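PDB 4XMR: putative methyl-accepting chemotaxis signal transduction protein from Campylobacter jejuni subsp. jejuni serotype O:2, which probably senses amino acids as a chemotaxis receptor, binding isoleucine in its tandem PAS sensory domain. Local coordinates for residues T128-D133 and Y139-S144; A78-L83 and T134-Y139; R41-D46 and L157-P162; Q37-A42 and R73-A78. All blocks are in the same frame, centred on the assembly; numbering follows the deposited sequence. Where two conformers were deposited one is given.

Contact 1: T128-D133 and Y139-S144. With ILE (isoleucine), chain E.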
loop_
_atom_site.group_PDB
_atom_site.type_symbol
_atom_site.label_atom_id
_atom_site.label_comp_id
_atom_site.label_asym_id
_atom_site.label_seq_id
_atom_site.Cartn_x
_atom_site.Cartn_y
_atom_site.Cartn_z
ATOM N N THR B 128 1.462 10.993 15.258
ATOM C CA THR B 128 0.971 12.338 15.481
ATOM C C THR B 128 -0.202 12.654 14.570
ATOM O O THR B 128 -0.332 12.079 13.487
ATOM C CB THR B 128 2.044 13.407 15.183
ATOM O OG1 THR B 128 2.303 13.455 13.774
ATOM C CG2 THR B 128 3.324 13.118 15.929
ATOM N N PRO B 129 -1.064 13.583 15.008
ATOM C CA PRO B 129 -1.946 14.228 14.038
ATOM C C PRO B 129 -1.079 14.938 13.003
ATOM O O PRO B 129 0.102 15.235 13.274
ATOM C CB PRO B 129 -2.703 15.261 14.882
ATOM C CG PRO B 129 -2.546 14.803 16.307
ATOM C CD PRO B 129 -1.206 14.141 16.363
ATOM N N ALA B 130 -1.632 15.199 11.826
ATOM C CA ALA B 130 -0.880 15.917 10.804
ATOM C C ALA B 130 -0.544 17.328 11.274
ATOM O O ALA B 130 -1.346 17.983 11.948
ATOM C CB ALA B 130 -1.655 15.959 9.491
ATOM N N TYR B 131 0.651 17.783 10.922
ATOM C CA TYR B 131 1.094 19.125 11.272
ATOM C C TYR B 131 2.122 19.609 10.255
ATOM O O TYR B 131 2.685 18.822 9.493
ATOM C CB TYR B 131 1.701 19.143 12.679
ATOM C CG TYR B 131 2.993 18.363 12.766
ATOM C CD1 TYR B 131 2.979 16.983 12.926
ATOM C CD2 TYR B 131 4.227 19.007 12.669
ATOM C CE1 TYR B 131 4.157 16.261 12.993
ATOM C CE2 TYR B 131 5.409 18.298 12.737
ATOM C CZ TYR B 131 5.368 16.922 12.898
ATOM O OH TYR B 131 6.549 16.213 12.958
ATOM N N LEU B 132 2.374 20.909 10.258
ATOM C CA LEU B 132 3.327 21.498 9.335
ATOM C C LEU B 132 4.758 21.219 9.771
ATOM O O LEU B 132 5.203 21.720 10.809
ATOM C CB LEU B 132 3.103 23.010 9.257
ATOM C CG LEU B 132 3.885 23.731 8.166
ATOM C CD1 LEU B 132 3.475 23.222 6.793
ATOM C CD2 LEU B 132 3.671 25.233 8.267
ATOM N N ASP B 133 5.471 20.412 8.985
ATOM C CA ASP B 133 6.883 20.125 9.259
ATOM C C ASP B 133 7.694 21.393 9.511
ATOM O O ASP B 133 7.626 22.338 8.734
ATOM C CB ASP B 133 7.515 19.353 8.095
ATOM C CG ASP B 133 8.985 19.063 8.328
ATOM O OD1 ASP B 133 9.342 18.781 9.483
ATOM O OD2 ASP B 133 9.777 19.116 7.368
ATOM N N TYR B 139 2.829 19.439 5.219
ATOM C CA TYR B 139 2.070 18.737 6.239
ATOM C C TYR B 139 2.500 17.285 6.279
ATOM O O TYR B 139 2.577 16.613 5.244
ATOM C CB TYR B 139 0.568 18.890 5.995
ATOM C CG TYR B 139 0.175 20.342 6.065
ATOM C CD1 TYR B 139 -0.092 20.947 7.284
ATOM C CD2 TYR B 139 0.129 21.125 4.917
ATOM C CE1 TYR B 139 -0.426 22.286 7.357
ATOM C CE2 TYR B 139 -0.201 22.463 4.980
ATOM C CZ TYR B 139 -0.480 23.036 6.204
ATOM O OH TYR B 139 -0.808 24.366 6.271
ATOM N N VAL B 140 2.822 16.815 7.480
ATOM C CA VAL B 140 3.307 15.456 7.657
ATOM C C VAL B 140 2.587 14.753 8.795
ATOM O O VAL B 140 2.051 15.386 9.717
ATOM C CB VAL B 140 4.832 15.405 7.949
ATOM C CG1 VAL B 140 5.632 15.946 6.774
ATOM C CG2 VAL B 140 5.152 16.175 9.225
ATOM N N ILE B 141 2.574 13.432 8.704
ATOM C CA ILE B 141 2.243 12.587 9.831
ATOM C C ILE B 141 3.553 11.971 10.284
ATOM O O ILE B 141 4.334 11.456 9.459
ATOM C CB ILE B 141 1.283 11.470 9.415
ATOM C CG1 ILE B 141 -0.070 12.072 9.011
ATOM C CG2 ILE B 141 1.128 10.443 10.542
ATOM C CD1 ILE B 141 -0.919 11.142 8.159
ATOM N N THR B 142 3.814 12.052 11.587
ATOM C CA THR B 142 5.052 11.537 12.160
ATOM C C THR B 142 4.805 10.258 12.947
ATOM O O THR B 142 3.860 10.177 13.749
ATOM C CB THR B 142 5.713 12.585 13.076
ATOM O OG1 THR B 142 6.081 13.722 12.292
ATOM C CG2 THR B 142 6.963 12.025 13.748
ATOM N N TYR B 143 5.647 9.258 12.687
ATOM C CA TYR B 143 5.658 8.019 13.435
ATOM C C TYR B 143 6.909 8.076 14.276
ATOM O O TYR B 143 8.004 8.239 13.734
ATOM C CB TYR B 143 5.702 6.829 12.473
ATOM C CG TYR B 143 4.527 6.847 11.524
ATOM C CD1 TYR B 143 4.551 7.627 10.375
ATOM C CD2 TYR B 143 3.376 6.123 11.799
ATOM C CE1 TYR B 143 3.470 7.680 9.521
ATOM C CE2 TYR B 143 2.276 6.177 10.940
ATOM C CZ TYR B 143 2.337 6.958 9.804
ATOM O OH TYR B 143 1.290 7.025 8.920
ATOM N N SER B 144 6.785 7.974 15.595
ATOM C CA SER B 144 7.962 8.050 16.442
ATOM C C SER B 144 8.056 6.889 17.418
ATOM O O SER B 144 7.048 6.257 17.764
ATOM C CB SER B 144 8.048 9.388 17.177
ATOM O OG SER B 144 6.931 9.572 18.032
HETATM N N ILE E . 8.849 17.057 11.514
HETATM C CA ILE E . 9.641 17.198 12.725
HETATM C C ILE E . 9.213 18.483 13.421
HETATM O O ILE E . 9.378 18.635 14.626
HETATM C CB ILE E . 11.163 17.188 12.418
HETATM C CG1 ILE E . 11.958 16.991 13.712
HETATM C CG2 ILE E . 11.592 18.449 11.681
HETATM C CD1 ILE E . 13.432 16.697 13.493
HETATM O OXT ILE E . 8.657 19.378 12.781
#
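The beta hairpin of strands 126-132 and 139-149 forms one wall of the isoleucine pocket, where the Tyr131 hydroxyl meets the Thr142 side chain. Tyr131 and Val140 make an antiparallel hydrogen-bonded pair, Val140 N to Tyr131 O at 2.8 Å, and Tyr131 N returns the bond to Val140 O. Further along, Thr128 N donates to Thr142 O, while Thr142 N turns to the side-chain oxygen Thr128 OG1 at 3.0 Å. CG of Tyr131 lies between the backbone N and the carbonyl carbon (chi1 67°), which lets the ring lean across to the partner strand. Val140 CG2 lies over one face of this ring, 4.0 Å from its centroid, in a CH-pi contact offset toward the rim. Beyond the ring, Tyr131 OH donates to Thr142 OG1 over 2.6 Å and accepts the ligand amino group, ILE N, at 2.8 Å. Asp133 OD1 takes a second bond from ILE N at 2.7 Å. On the other side of the hairpin, Leu132 CD1 sits over the centre of the Tyr139 ring. The Tyr131 hydroxyl, its proton given to Thr142 OG1, is left to accept from ILE N; the link on to Asp160 probably helps hold it so, and nearby carboxylates would favour a charged ligand ammonium.

Contact 2: A78-L83 and T134-Y139; sequences ALNVYL and TVLKQY. With ILE (isoleucine), chain E.
Leu79, just before strand 80-84, reaches to Leu136 and Gln138 in the loop that closes the pocket hairpin. Its CB points toward that loop, and CG, anti to the backbone N (chi1 -170°), comes within 3.7 Å of Leu136 CD1. Beyond the branch the two methyls part: Leu79 CD1 lies 3.7 Å from Gln138 NE2 and also touches Leu136 CD1, whereas Leu79 CD2 lies near both Leu136 CD1 and Gln138 CB. The leucine side chains run past one another in opposite directions, and the extended Gln138 chain passes Leu79 obliquely. Leu136 CD1 also packs at 3.7 Å against Asn80 OD1, whose polar partner is Gln94 NE2; the amide nitrogen of Asn80 serves Asp133 and Asp160.

Both segments hold the bound isoleucine. Thr134 grips one carboxylate oxygen twice, through Thr134 N to ILE OXT at 3.0 Å and Thr134 OG1 to ILE OXT at 2.7 Å. The ligand side chain spreads over the Tyr82 ring, with ILE CD1 3.6 Å above the ring plane, and Val135 CG2 meets ILE CG2 at 3.7 Å. The Tyr82 ring face and the Val135 methyl receive the aliphatic side chain, and Thr134 the carboxylate.

Leu79 and Asn80 both pair with Asp160, forming a classic beta bulge where strand 80-84 joins strand 152-162. Leu79 also touches Val140 of strand 139-149 and Pro162, while on strand 80-84 Val81 packs against Leu69 and Arg73 of helix 58-76.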
loop_
_atom_site.group_PDB
_atom_site.type_symbol
_atom_site.label_atom_id
_atom_site.label_comp_id
_atom_site.label_asym_id
_atom_site.label_seq_id
_atom_site.Cartn_x
_atom_site.Cartn_y
_atom_site.Cartn_z
ATOM N N ALA B 78 10.432 8.492 2.307
ATOM C CA ALA B 78 9.944 9.325 3.406
ATOM C C ALA B 78 10.453 10.763 3.251
ATOM O O ALA B 78 11.466 11.003 2.592
ATOM C CB ALA B 78 10.389 8.751 4.754
ATOM N N LEU B 79 9.783 11.724 3.885
ATOM C CA LEU B 79 10.218 13.112 3.774
ATOM C C LEU B 79 11.425 13.387 4.675
ATOM O O LEU B 79 12.413 13.965 4.236
ATOM C CB LEU B 79 9.072 14.061 4.112
ATOM C CG LEU B 79 9.378 15.518 3.780
ATOM C CD1 LEU B 79 9.416 15.687 2.259
ATOM C CD2 LEU B 79 8.348 16.436 4.427
ATOM N N ASN B 80 11.327 12.989 5.940
ATOM C CA ASN B 80 12.394 13.150 6.915
ATOM C C ASN B 80 12.472 11.862 7.718
ATOM O O ASN B 80 11.437 11.272 8.060
ATOM C CB ASN B 80 12.070 14.260 7.927
ATOM C CG ASN B 80 11.974 15.639 7.311
ATOM O OD1 ASN B 80 12.877 16.102 6.612
ATOM N ND2 ASN B 80 10.899 16.332 7.631
ATOM N N VAL B 81 13.684 11.426 8.029
ATOM C CA VAL B 81 13.906 10.315 8.945
ATOM C C VAL B 81 15.003 10.773 9.892
ATOM O O VAL B 81 16.032 11.262 9.429
ATOM C CB VAL B 81 14.305 9.026 8.199
ATOM C CG1 VAL B 81 14.607 7.911 9.180
ATOM C CG2 VAL B 81 13.213 8.600 7.237
ATOM N N TYR B 82 14.801 10.640 11.203
ATOM C CA TYR B 82 15.687 11.301 12.145
ATOM C C TYR B 82 15.757 10.624 13.496
ATOM O O TYR B 82 14.850 9.879 13.889
ATOM C CB TYR B 82 15.290 12.774 12.323
ATOM C CG TYR B 82 13.817 13.014 12.528
ATOM C CD1 TYR B 82 12.974 13.170 11.435
ATOM C CD2 TYR B 82 13.266 13.104 13.806
ATOM C CE1 TYR B 82 11.618 13.401 11.603
ATOM C CE2 TYR B 82 11.913 13.340 13.988
ATOM C CZ TYR B 82 11.096 13.489 12.882
ATOM O OH TYR B 82 9.755 13.734 13.081
ATOM N N LEU B 83 16.841 10.908 14.211
ATOM C CA LEU B 83 17.003 10.484 15.594
ATOM C C LEU B 83 17.203 11.711 16.470
ATOM O O LEU B 83 18.203 12.421 16.334
ATOM C CB LEU B 83 18.187 9.521 15.732
ATOM C CG LEU B 83 18.433 8.946 17.134
ATOM C CD1 LEU B 83 17.254 8.098 17.610
ATOM C CD2 LEU B 83 19.747 8.157 17.180
ATOM N N THR B 134 8.462 21.400 10.597
ATOM C CA THR B 134 9.283 22.548 10.965
ATOM C C THR B 134 10.259 22.951 9.865
ATOM O O THR B 134 10.463 24.138 9.605
ATOM C CB THR B 134 10.091 22.264 12.255
ATOM O OG1 THR B 134 9.186 21.955 13.321
ATOM C CG2 THR B 134 10.946 23.465 12.643
ATOM N N VAL B 135 10.861 21.965 9.209
ATOM C CA VAL B 135 11.912 22.271 8.242
ATOM C C VAL B 135 11.378 22.495 6.827
ATOM O O VAL B 135 11.550 23.572 6.257
ATOM C CB VAL B 135 13.002 21.184 8.218
ATOM C CG1 VAL B 135 14.146 21.613 7.309
ATOM C CG2 VAL B 135 13.517 20.920 9.624
ATOM N N LEU B 136 10.725 21.482 6.262
ATOM C CA LEU B 136 10.364 21.527 4.849
ATOM C C LEU B 136 8.987 22.128 4.585
ATOM O O LEU B 136 8.589 22.295 3.431
ATOM C CB LEU B 136 10.475 20.137 4.222
ATOM C CG LEU B 136 11.902 19.580 4.236
ATOM C CD1 LEU B 136 11.932 18.156 3.685
ATOM C CD2 LEU B 136 12.852 20.481 3.453
ATOM N N LYS B 137 8.266 22.445 5.655
ATOM C CA LYS B 137 6.994 23.161 5.550
ATOM C C LYS B 137 5.983 22.436 4.659
ATOM O O LYS B 137 5.289 23.049 3.843
ATOM C CB LYS B 137 7.213 24.604 5.083
ATOM C CG LYS B 137 8.076 25.423 6.032
ATOM C CD LYS B 137 7.412 25.572 7.395
ATOM C CE LYS B 137 8.310 26.317 8.374
ATOM N NZ LYS B 137 7.627 26.544 9.677
ATOM N N GLN B 138 5.930 21.120 4.814
ATOM C CA GLN B 138 4.857 20.321 4.247
ATOM C C GLN B 138 4.121 19.681 5.402
ATOM O O GLN B 138 4.712 19.403 6.446
ATOM C CB GLN B 138 5.408 19.222 3.349
ATOM C CG GLN B 138 6.101 19.703 2.097
ATOM C CD GLN B 138 6.550 18.541 1.248
ATOM O OE1 GLN B 138 5.826 17.553 1.108
ATOM N NE2 GLN B 138 7.753 18.632 0.701
ATOM N N TYR B 139 2.829 19.439 5.219
ATOM C CA TYR B 139 2.070 18.737 6.239
ATOM C C TYR B 139 2.500 17.285 6.279
ATOM O O TYR B 139 2.577 16.613 5.244
ATOM C CB TYR B 139 0.568 18.890 5.995
ATOM C CG TYR B 139 0.175 20.342 6.065
ATOM C CD1 TYR B 139 -0.092 20.947 7.284
ATOM C CD2 TYR B 139 0.129 21.125 4.917
ATOM C CE1 TYR B 139 -0.426 22.286 7.357
ATOM C CE2 TYR B 139 -0.201 22.463 4.980
ATOM C CZ TYR B 139 -0.480 23.036 6.204
ATOM O OH TYR B 139 -0.808 24.366 6.271
HETATM N N ILE E . 8.849 17.057 11.514
HETATM C CA ILE E . 9.641 17.198 12.725
HETATM C C ILE E . 9.213 18.483 13.421
HETATM O O ILE E . 9.378 18.635 14.626
HETATM C CB ILE E . 11.163 17.188 12.418
HETATM C CG1 ILE E . 11.958 16.991 13.712
HETATM C CG2 ILE E . 11.592 18.449 11.681
HETATM C CD1 ILE E . 13.432 16.697 13.493
HETATM O OXT ILE E . 8.657 19.378 12.781
#

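Contact 3: R41-D46 and L157-P162. With ILE (isoleucine), chain E.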
loop_
_atom_site.group_PDB
_atom_site.type_symbol
_atom_site.label_atom_id
_atom_site.label_comp_id
_atom_site.label_asym_id
_atom_site.label_seq_id
_atom_site.Cartn_x
_atom_site.Cartn_y
_atom_site.Cartn_z
ATOM N N ARG B 41 9.242 0.346 13.035
ATOM C CA ARG B 41 9.723 -0.711 13.925
ATOM C C ARG B 41 10.988 -1.374 13.388
ATOM O O ARG B 41 11.909 -1.681 14.147
ATOM C CB ARG B 41 8.650 -1.778 14.139
ATOM C CG ARG B 41 7.561 -1.400 15.138
ATOM C CD ARG B 41 6.713 -2.618 15.489
ATOM N NE ARG B 41 5.833 -2.959 14.383
ATOM C CZ ARG B 41 4.593 -2.505 14.263
ATOM N NH1 ARG B 41 4.081 -1.714 15.201
ATOM N NH2 ARG B 41 3.861 -2.853 13.217
ATOM N N ALA B 42 11.030 -1.616 12.082
ATOM C CA ALA B 42 12.205 -2.227 11.470
ATOM C C ALA B 42 13.421 -1.312 11.628
ATOM O O ALA B 42 14.530 -1.772 11.939
ATOM C CB ALA B 42 11.944 -2.542 10.003
ATOM N N LEU B 43 13.214 -0.019 11.401
ATOM C CA LEU B 43 14.279 0.966 11.543
ATOM C C LEU B 43 14.794 0.993 12.990
ATOM O O LEU B 43 16.003 0.974 13.218
ATOM C CB LEU B 43 13.779 2.337 11.087
ATOM C CG LEU B 43 14.759 3.500 11.186
ATOM C CD1 LEU B 43 16.129 3.152 10.616
ATOM C CD2 LEU B 43 14.171 4.683 10.430
ATOM N N GLU B 44 13.884 1.016 13.964
ATOM C CA GLU B 44 14.280 0.955 15.371
ATOM C C GLU B 44 15.172 -0.250 15.643
ATOM O O GLU B 44 16.190 -0.141 16.325
ATOM C CB GLU B 44 13.031 0.876 16.253
ATOM C CG GLU B 44 13.286 0.373 17.695
ATOM C CD GLU B 44 12.004 0.041 18.448
ATOM O OE1 GLU B 44 11.083 -0.562 17.846
ATOM O OE2 GLU B 44 11.912 0.387 19.648
ATOM N N LYS B 45 14.776 -1.402 15.121
ATOM C CA LYS B 45 15.506 -2.640 15.381
ATOM C C LYS B 45 16.912 -2.577 14.780
ATOM O O LYS B 45 17.880 -3.006 15.416
ATOM C CB LYS B 45 14.729 -3.848 14.854
ATOM C CG LYS B 45 15.326 -5.206 15.196
ATOM C CD LYS B 45 14.436 -6.337 14.673
ATOM C CE LYS B 45 15.056 -7.702 14.931
ATOM N NZ LYS B 45 14.150 -8.804 14.498
ATOM N N ASP B 46 17.040 -2.027 13.574
ATOM C CA ASP B 46 18.364 -1.910 12.979
ATOM C C ASP B 46 19.245 -0.909 13.733
ATOM O O ASP B 46 20.438 -1.131 13.881
ATOM C CB ASP B 46 18.250 -1.557 11.493
ATOM C CG ASP B 46 18.247 -2.788 10.605
ATOM O OD1 ASP B 46 18.889 -3.803 10.971
ATOM O OD2 ASP B 46 17.626 -2.737 9.523
ATOM N N LEU B 157 13.393 8.065 17.620
ATOM C CA LEU B 157 13.327 7.956 16.168
ATOM C C LEU B 157 12.047 8.597 15.663
ATOM O O LEU B 157 10.972 8.377 16.243
ATOM C CB LEU B 157 13.325 6.487 15.786
ATOM C CG LEU B 157 13.083 6.162 14.316
ATOM C CD1 LEU B 157 14.267 6.615 13.464
ATOM C CD2 LEU B 157 12.830 4.669 14.150
ATOM N N GLY B 158 12.142 9.370 14.583
ATOM C CA GLY B 158 10.972 9.909 13.924
ATOM C C GLY B 158 11.021 9.677 12.426
ATOM O O GLY B 158 12.094 9.739 11.798
ATOM N N VAL B 159 9.851 9.386 11.866
ATOM C CA VAL B 159 9.668 9.210 10.431
ATOM C C VAL B 159 8.513 10.100 9.985
ATOM O O VAL B 159 7.394 9.952 10.497
ATOM C CB VAL B 159 9.363 7.732 10.091
ATOM C CG1 VAL B 159 9.029 7.577 8.610
ATOM C CG2 VAL B 159 10.533 6.833 10.499
ATOM N N ASP B 160 8.778 11.023 9.062
ATOM C CA ASP B 160 7.744 11.927 8.569
ATOM C C ASP B 160 7.300 11.490 7.185
ATOM O O ASP B 160 8.119 11.404 6.252
ATOM C CB ASP B 160 8.241 13.375 8.447
ATOM C CG ASP B 160 8.629 14.009 9.771
ATOM O OD1 ASP B 160 8.301 13.472 10.846
ATOM O OD2 ASP B 160 9.271 15.078 9.714
ATOM N N ILE B 161 6.006 11.218 7.055
ATOM C CA ILE B 161 5.401 10.902 5.768
ATOM C C ILE B 161 4.429 12.043 5.421
ATOM O O ILE B 161 3.600 12.404 6.243
ATOM C CB ILE B 161 4.635 9.550 5.828
ATOM C CG1 ILE B 161 5.517 8.418 6.403
ATOM C CG2 ILE B 161 4.035 9.209 4.461
ATOM C CD1 ILE B 161 6.766 8.109 5.596
ATOM N N PRO B 162 4.541 12.630 4.219
ATOM C CA PRO B 162 3.608 13.715 3.886
ATOM C C PRO B 162 2.162 13.240 3.966
ATOM O O PRO B 162 1.835 12.162 3.459
ATOM C CB PRO B 162 3.961 14.055 2.433
ATOM C CG PRO B 162 5.394 13.632 2.295
ATOM C CD PRO B 162 5.493 12.371 3.128
HETATM N N ILE E . 8.849 17.057 11.514
HETATM C CA ILE E . 9.641 17.198 12.725
HETATM C C ILE E . 9.213 18.483 13.421
HETATM O O ILE E . 9.378 18.635 14.626
HETATM C CB ILE E . 11.163 17.188 12.418
HETATM C CG1 ILE E . 11.958 16.991 13.712
HETATM C CG2 ILE E . 11.592 18.449 11.681
HETATM C CD1 ILE E . 13.432 16.697 13.493
HETATM O OXT ILE E . 8.657 19.378 12.781
#
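Leu43 and Leu157 meet branch against branch at a slant, each turning its CB toward the other segment. Leu43 CD2 approaches Leu157 CD1 to 3.6 Å, while Leu43 CG lies 3.7 Å from Leu157 CD2, so both methyls of the strand leucine bear on the forked end of the helix leucine. Both side chains leave the backbone with CG trans to N (chi1 179° for Leu43, 173° for Leu157), which directs the two forks at each other. Leu157 CD2 continues to the helix backbone, 3.8 Å from Glu44 N. A lighter touch comes from Val159, two residues along the strand, with its CG2 4.2 Å from Leu43 CD2.

These leucines join the long N-terminal helix 9-48 to strand 152-162 of the antiparallel sheet of the PAS module. The short helix and strand segments run roughly antiparallel, at 145° between their directions, with a closest axis approach of 9.5 Å. Helix 58-76 brings Ile68 and Tyr72 against Leu43, and Leu69 against Leu157, adding to a largely apolar layer between the sheet and the two helices. Glu44 turns its carboxylate away from this layer into a salt bridge with Lys145.

Asp160, on the same strand, faces the ligand side of the sheet. Its OD2 accepts ILE N at 2.7 Å and its OD1 is bonded to the Tyr82 hydroxyl, while a further bond on each oxygen helps set the carboxylate's orientation.

Contact 4: Q37-A42 and R73-A78. With SO4 (sulfate ion), chain F.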
loop_
_atom_site.group_PDB
_atom_site.type_symbol
_atom_site.label_atom_id
_atom_site.label_comp_id
_atom_site.label_asym_id
_atom_site.label_seq_id
_atom_site.Cartn_x
_atom_site.Cartn_y
_atom_site.Cartn_z
ATOM N N GLN B 37 3.995 1.981 10.332
ATOM C CA GLN B 37 4.388 1.478 11.637
ATOM C C GLN B 37 5.422 0.366 11.518
ATOM O O GLN B 37 6.403 0.351 12.263
ATOM C CB GLN B 37 3.175 0.992 12.427
ATOM C CG GLN B 37 2.258 2.097 12.915
ATOM C CD GLN B 37 0.982 1.536 13.501
ATOM O OE1 GLN B 37 0.369 0.645 12.919
ATOM N NE2 GLN B 37 0.589 2.038 14.658
ATOM N N SER B 38 5.198 -0.558 10.588
ATOM C CA SER B 38 6.128 -1.670 10.416
ATOM C C SER B 38 7.503 -1.173 9.994
ATOM O O SER B 38 8.526 -1.640 10.501
ATOM C CB SER B 38 5.590 -2.699 9.418
ATOM O OG SER B 38 4.447 -3.360 9.954
ATOM N N PHE B 39 7.520 -0.211 9.080
ATOM C CA PHE B 39 8.764 0.398 8.625
ATOM C C PHE B 39 9.516 0.999 9.812
ATOM O O PHE B 39 10.724 0.819 9.954
ATOM C CB PHE B 39 8.412 1.478 7.594
ATOM C CG PHE B 39 9.551 2.392 7.209
ATOM C CD1 PHE B 39 10.374 2.082 6.138
ATOM C CD2 PHE B 39 9.760 3.590 7.884
ATOM C CE1 PHE B 39 11.395 2.943 5.752
ATOM C CE2 PHE B 39 10.786 4.451 7.517
ATOM C CZ PHE B 39 11.599 4.131 6.445
ATOM N N THR B 40 8.800 1.738 10.648
ATOM C CA THR B 40 9.415 2.427 11.775
ATOM C C THR B 40 9.969 1.436 12.795
ATOM O O THR B 40 11.059 1.639 13.331
ATOM C CB THR B 40 8.398 3.405 12.416
ATOM O OG1 THR B 40 7.955 4.319 11.406
ATOM C CG2 THR B 40 9.034 4.203 13.545
ATOM N N ARG B 41 9.242 0.346 13.035
ATOM C CA ARG B 41 9.723 -0.711 13.925
ATOM C C ARG B 41 10.988 -1.374 13.388
ATOM O O ARG B 41 11.909 -1.681 14.147
ATOM C CB ARG B 41 8.650 -1.778 14.139
ATOM C CG ARG B 41 7.561 -1.400 15.138
ATOM C CD ARG B 41 6.713 -2.618 15.489
ATOM N NE ARG B 41 5.833 -2.959 14.383
ATOM C CZ ARG B 41 4.593 -2.505 14.263
ATOM N NH1 ARG B 41 4.081 -1.714 15.201
ATOM N NH2 ARG B 41 3.861 -2.853 13.217
ATOM N N ALA B 42 11.030 -1.616 12.082
ATOM C CA ALA B 42 12.205 -2.227 11.470
ATOM C C ALA B 42 13.421 -1.312 11.628
ATOM O O ALA B 42 14.530 -1.772 11.939
ATOM C CB ALA B 42 11.944 -2.542 10.003
ATOM N N ARG B 73 15.148 5.995 4.581
ATOM C CA ARG B 73 14.396 7.088 3.962
ATOM C C ARG B 73 14.202 6.832 2.468
ATOM O O ARG B 73 13.097 6.975 1.939
ATOM C CB ARG B 73 15.088 8.437 4.146
ATOM C CG ARG B 73 14.335 9.565 3.433
ATOM C CD ARG B 73 14.867 10.973 3.744
ATOM N NE ARG B 73 16.293 11.153 3.440
ATOM C CZ ARG B 73 16.799 11.412 2.230
ATOM N NH1 ARG B 73 16.016 11.492 1.160
ATOM N NH2 ARG B 73 18.114 11.572 2.084
ATOM N N HIS B 74 15.278 6.451 1.789
ATOM C CA HIS B 74 15.184 6.176 0.368
ATOM C C HIS B 74 14.259 5.015 0.071
ATOM O O HIS B 74 13.534 5.035 -0.921
ATOM C CB HIS B 74 16.558 5.854 -0.208
ATOM C CG HIS B 74 17.464 7.029 -0.316
ATOM N ND1 HIS B 74 18.825 6.886 -0.515
ATOM C CD2 HIS B 74 17.225 8.361 -0.310
ATOM C CE1 HIS B 74 19.379 8.077 -0.602
ATOM N NE2 HIS B 74 18.430 8.996 -0.478
ATOM N N SER B 75 14.310 3.986 0.904
ATOM C CA SER B 75 13.557 2.778 0.608
ATOM C C SER B 75 12.050 3.023 0.471
ATOM O O SER B 75 11.398 2.368 -0.329
ATOM C CB SER B 75 13.851 1.678 1.629
ATOM O OG SER B 75 13.268 2.013 2.855
ATOM N N ILE B 76 11.532 3.986 1.234
ATOM C CA ILE B 76 10.101 4.271 1.247
ATOM C C ILE B 76 9.780 5.687 0.744
ATOM O O ILE B 76 8.617 6.085 0.698
ATOM C CB ILE B 76 9.504 4.039 2.668
ATOM C CG1 ILE B 76 7.994 3.725 2.610
ATOM C CG2 ILE B 76 9.821 5.214 3.591
ATOM C CD1 ILE B 76 7.406 3.211 3.923
ATOM N N ASN B 77 10.811 6.438 0.358
ATOM C CA ASN B 77 10.659 7.840 -0.037
ATOM C C ASN B 77 9.998 8.684 1.064
ATOM O O ASN B 77 9.112 9.490 0.800
ATOM C CB ASN B 77 9.906 7.979 -1.371
ATOM C CG ASN B 77 10.012 9.370 -1.954
ATOM O OD1 ASN B 77 11.023 10.048 -1.780
ATOM N ND2 ASN B 77 8.957 9.817 -2.625
ATOM N N ALA B 78 10.432 8.492 2.307
ATOM C CA ALA B 78 9.944 9.325 3.406
ATOM C C ALA B 78 10.453 10.763 3.251
ATOM O O ALA B 78 11.466 11.003 2.592
ATOM C CB ALA B 78 10.389 8.751 4.754
HETATM S S SO4 F . 18.592 12.588 -1.506
HETATM O O1 SO4 F . 19.248 11.706 -0.550
HETATM O O2 SO4 F . 18.971 12.193 -2.858
HETATM O O3 SO4 F . 17.143 12.485 -1.353
HETATM O O4 SO4 F . 19.020 13.961 -1.257
#
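Packing between the long helix 9-48 and the C-terminal end of helix 58-76, two helices of the PAS sensory domain, brings Phe39 against Ile76. The second helix ends in a Schellman motif: Asn77 has positive phi, and Ala78 N bonds back to Arg73 O while Asn77 N makes a weak bond to His74 O. Within this turn, directly before Asn77, Ile76 CG2 lies over one face of the Phe39 ring, 3.9 Å from the centroid and 28° off the normal. This CH-pi contact holds for one of two modelled Ile76 conformers and is to that extent uncertain. In it, Ile76 CG2 comes to 3.5 Å from Phe39 CE1 and equally near Phe39 CZ. A chi1 of 169° swings the Phe39 ring out from its helix. At the ring edge sits Ser75 OG, 3.6 Å from Phe39 CE1; its hydroxyl bonds to Tyr72 O. The second subunit lies close, its Asp46 bonded to His74 ND1. On the far side of helix 58-76, a sulfate ion, probably from the crystallisation liquor, rests at the guanidinium edge of Arg73, where NH1 donates to sulfate O3 at 2.9 Å and NH2 to O1. That same O1 also accepts His74 NE2, at 2.8 Å.

How the contacts relate
All four contacts belong to one PAS-like module built on an antiparallel sheet. Along the chain, contact 4 closes before contacts 1 and 2 open, while contact 3 runs from helix 9-48 to strand 152-162 and spans both of them. Contacts 1 and 2, with centres about 8 Å apart, share Tyr139 and lie on the ligand side. Contacts 3 and 4, about 6 Å apart between centres, share Arg41 and Ala42 of helix 9-48 and border the second subunit. Strand 152-162 lies between strands 80-84 and 139-149, which could link isoleucine binding on one face to the helices and subunit interface on the other, as transmembrane signalling would require.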